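PDB 3H4X: phosphatidylinositol-specific phospholipase C1 from Streptomyces antibioticus, which belongs to the calcium-dependent phosphoinositide phospholipase C family and folds as a barrel of mainly parallel strands wrapped by helices. Local coordinates for residues Q151-A156 and G187-E192. Residues are numbered along the deposited sequence; the frame is centred on the assembly and turned at random.
Sequences QKLGDA and GKFLFE. With EOH (ethanol), chain K.
Lys188 reaches along the turn that follows helix 142-153 and bonds to its backbone. Its CB starts 3.7 Å from the carbonyl O of Ala156. The chain bends at chi2 (-68°), which brings CD back over the same carbonyl, 3.5 Å from Ala156 O. Beyond CD the chain is extended. CE passes near Asp155 O, and NZ ends in a hydrogen bond to that oxygen at 2.8 Å. The C=O...N angle of 172° places the ammonium almost straight ahead of the carbonyl. The Asp155 carboxylate does not touch NZ, so the grip on the lysine here is through the backbone; the opposite charge nearby may still add a weak attraction.

The next carbonyl, Ala156 O, accepts the backbone N-H of Phe189 at 2.8 Å and also receives a CA-H...O contact from Lys188. Two successive carbonyls thus tie the turn to the start of strand 189-195.

Leu153 adds the apolar part. Its CD1 meets the edge of the Phe191 ring, in the ring plane, 3.7 Å from CZ. The same methyl approaches Phe189 CD2 obliquely at 4.0 Å, and Ala156 CB lies near that ring atom too. Leu153 thus touches both Phe189 and Phe191, two residues apart on the strand.

Gly154 is the first residue past helix 142-153 to leave helical angles, with positive phi; Asp155 and Ala156 then meet the strand. The contact joins the end of helix 142-153 and its turn to the start of strand 189-195, in the connection from parallel strand 124-130 of the TIM-like barrel. Met111 and His115 of helix 104-117 cover Phe189 and Ala156.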
ATOM      1  N   GLN A 151      16.209  -3.365  -7.179  1.00  8.54           N
ATOM      2  CA  GLN A 151      16.864  -4.554  -7.713  1.00  8.88           C
ATOM      3  C   GLN A 151      15.857  -5.533  -8.307  1.00  8.64           C
ATOM      4  O   GLN A 151      16.074  -6.088  -9.384  1.00  9.04           O
ATOM      5  CB  GLN A 151      17.688  -5.236  -6.619  1.00  9.37           C
ATOM      6  CG  GLN A 151      18.530  -6.410  -7.100  1.00 11.29           C
ATOM      7  CD  GLN A 151      17.845  -7.749  -6.929  1.00 13.24           C
ATOM      8  OE1 GLN A 151      17.205  -8.009  -5.909  1.00 14.54           O
ATOM      9  NE2 GLN A 151      17.995  -8.621  -7.923  1.00 14.43           N
ATOM     10  N   LYS A 152      14.750  -5.746  -7.605  1.00  8.23           N
ATOM     11  CA  LYS A 152      13.777  -6.750  -8.022  1.00  8.52           C
ATOM     12  C   LYS A 152      12.838  -6.282  -9.128  1.00  8.69           C
ATOM     13  O   LYS A 152      12.484  -7.058 -10.016  1.00  8.70           O
ATOM     14  CB  LYS A 152      12.952  -7.219  -6.824  1.00  8.70           C
ATOM     15  CG  LYS A 152      13.746  -8.012  -5.802  1.00 10.09           C
ATOM     16  CD  LYS A 152      14.077  -9.406  -6.299  1.00 12.64           C
ATOM     17  CE  LYS A 152      14.709 -10.235  -5.192  1.00 14.29           C
ATOM     18  NZ  LYS A 152      14.951 -11.636  -5.623  1.00 16.60           N
ATOM     19  N   LEU A 153      12.421  -5.021  -9.062  1.00  8.76           N
ATOM     20  CA  LEU A 153      11.337  -4.530  -9.917  1.00  9.55           C
ATOM     21  C   LEU A 153      11.740  -3.421 -10.884  1.00 10.30           C
ATOM     22  O   LEU A 153      11.069  -3.200 -11.892  1.00 10.59           O
ATOM     23  CB  LEU A 153      10.166  -4.043  -9.063  1.00  9.22           C
ATOM     24  CG  LEU A 153       9.416  -5.132  -8.305  1.00  9.77           C
ATOM     25  CD1 LEU A 153       8.331  -4.519  -7.437  1.00  9.75           C
ATOM     26  CD2 LEU A 153       8.824  -6.136  -9.284  1.00 11.75           C
ATOM     27  N   GLY A 154      12.812  -2.707 -10.565  1.00 11.13           N
ATOM     28  CA  GLY A 154      13.319  -1.661 -11.444  1.00 11.90           C
ATOM     29  C   GLY A 154      12.246  -0.736 -11.984  1.00 12.26           C
ATOM     30  O   GLY A 154      11.528  -0.085 -11.220  1.00 12.51           O
ATOM     31  N   ASP A 155      12.141  -0.687 -13.311  1.00 12.81           N
ATOM     32  CA  ASP A 155      11.295   0.279 -14.006  1.00 13.25           C
ATOM     33  C   ASP A 155       9.798   0.052 -13.824  1.00 12.38           C
ATOM     34  O   ASP A 155       8.990   0.869 -14.262  1.00 12.84           O
ATOM     35  CB  ASP A 155      11.644   0.311 -15.504  1.00 14.19           C
ATOM     36  CG  ASP A 155      11.250  -0.969 -16.234  1.00 16.51           C
ATOM     37  OD1 ASP A 155      10.757  -1.919 -15.589  1.00 19.38           O
ATOM     38  OD2 ASP A 155      11.438  -1.024 -17.470  1.00 19.35           O
ATOM     39  N   ALA A 156       9.427  -1.052 -13.189  1.00 11.28           N
ATOM     40  CA  ALA A 156       8.019  -1.356 -12.976  1.00 10.47           C
ATOM     41  C   ALA A 156       7.403  -0.546 -11.835  1.00  9.75           C
ATOM     42  O   ALA A 156       6.189  -0.551 -11.659  1.00 10.26           O
ATOM     43  CB  ALA A 156       7.834  -2.841 -12.727  1.00 10.89           C
ATOM     44  N   GLY A 187       0.969  -1.701 -16.105  1.00  9.72           N
ATOM     45  CA  GLY A 187       2.254  -2.349 -15.906  1.00  9.40           C
ATOM     46  C   GLY A 187       3.088  -1.771 -14.774  1.00  9.01           C
ATOM     47  O   GLY A 187       4.297  -1.988 -14.732  1.00  9.87           O
ATOM     48  N   LYS A 188       2.453  -1.046 -13.852  1.00  8.47           N
ATOM     49  CA  LYS A 188       3.171  -0.455 -12.722  1.00  8.20           C
ATOM     50  C   LYS A 188       2.752  -1.023 -11.375  1.00  7.68           C
ATOM     51  O   LYS A 188       1.599  -1.408 -11.164  1.00  8.09           O
ATOM     52  CB  LYS A 188       2.991   1.066 -12.688  1.00  8.47           C
ATOM     53  CG  LYS A 188       3.518   1.780 -13.920  1.00  9.60           C
ATOM     54  CD  LYS A 188       5.034   1.717 -14.013  1.00 11.33           C
ATOM     55  CE  LYS A 188       5.516   2.359 -15.311  1.00 13.06           C
ATOM     56  NZ  LYS A 188       6.997   2.385 -15.409  1.00 15.10           N
ATOM     57  N   PHE A 189       3.719  -1.050 -10.466  1.00  7.24           N
ATOM     58  CA  PHE A 189       3.469  -1.286  -9.056  1.00  7.39           C
ATOM     59  C   PHE A 189       3.736  -0.001  -8.301  1.00  7.16           C
ATOM     60  O   PHE A 189       4.659   0.751  -8.629  1.00  7.25           O
ATOM     61  CB  PHE A 189       4.410  -2.353  -8.502  1.00  7.53           C
ATOM     62  CG  PHE A 189       4.191  -3.721  -9.076  1.00  8.32           C
ATOM     63  CD1 PHE A 189       3.037  -4.436  -8.797  1.00  9.37           C
ATOM     64  CD2 PHE A 189       5.154  -4.306  -9.877  1.00  9.78           C
ATOM     65  CE1 PHE A 189       2.846  -5.706  -9.327  1.00 10.13           C
ATOM     66  CE2 PHE A 189       4.967  -5.572 -10.405  1.00 10.82           C
ATOM     67  CZ  PHE A 189       3.813  -6.270 -10.129  1.00 10.76           C
ATOM     68  N   LEU A 190       2.936   0.232  -7.271  1.00  6.95           N
ATOM     69  CA  LEU A 190       3.187   1.303  -6.330  1.00  6.76           C
ATOM     70  C   LEU A 190       3.270   0.682  -4.947  1.00  6.43           C
ATOM     71  O   LEU A 190       2.736  -0.408  -4.717  1.00  7.00           O
ATOM     72  CB  LEU A 190       2.075   2.353  -6.389  1.00  7.14           C
ATOM     73  CG  LEU A 190       1.918   3.071  -7.737  1.00  8.65           C
ATOM     74  CD1 LEU A 190       1.020   2.290  -8.692  1.00 10.23           C
ATOM     75  CD2 LEU A 190       1.377   4.475  -7.549  1.00 10.11           C
ATOM     76  N   PHE A 191       3.940   1.370  -4.030  1.00  6.02           N
ATOM     77  CA  PHE A 191       4.071   0.892  -2.664  1.00  6.16           C
ATOM     78  C   PHE A 191       3.605   1.956  -1.686  1.00  6.31           C
ATOM     79  O   PHE A 191       3.920   3.136  -1.850  1.00  6.67           O
ATOM     80  CB  PHE A 191       5.526   0.527  -2.355  1.00  6.38           C
ATOM     81  CG  PHE A 191       6.002  -0.705  -3.059  1.00  6.49           C
ATOM     82  CD1 PHE A 191       5.965  -1.935  -2.426  1.00  7.48           C
ATOM     83  CD2 PHE A 191       6.484  -0.639  -4.354  1.00  7.63           C
ATOM     84  CE1 PHE A 191       6.387  -3.077  -3.071  1.00  8.51           C
ATOM     85  CE2 PHE A 191       6.911  -1.780  -5.003  1.00  8.46           C
ATOM     86  CZ  PHE A 191       6.863  -3.000  -4.357  1.00  8.68           C
ATOM     87  N   GLU A 192       2.860   1.524  -0.674  1.00  6.26           N
ATOM     88  CA  GLU A 192       2.435   2.359   0.448  1.00  6.73           C
ATOM     89  C   GLU A 192       3.040   1.771   1.718  1.00  6.70           C
ATOM     90  O   GLU A 192       3.047   0.555   1.888  1.00  7.92           O
ATOM     91  CB  GLU A 192       0.906   2.336   0.571  1.00  6.86           C
ATOM     92  CG  GLU A 192       0.371   2.991   1.843  1.00  7.79           C
ATOM     93  CD  GLU A 192      -1.054   2.579   2.201  1.00  8.23           C
ATOM     94  OE1 GLU A 192      -1.682   1.779   1.469  1.00  9.42           O
ATOM     95  OE2 GLU A 192      -1.546   3.064   3.246  1.00  8.95           O
TER
HETATM   96  C1  EOH K 349      14.202 -13.940  -3.905  1.00 29.61           C
HETATM   97  C2  EOH K 349      14.145 -14.837  -5.136  1.00 29.71           C
HETATM   98  O   EOH K 349      15.492 -13.414  -3.692  1.00 29.68           O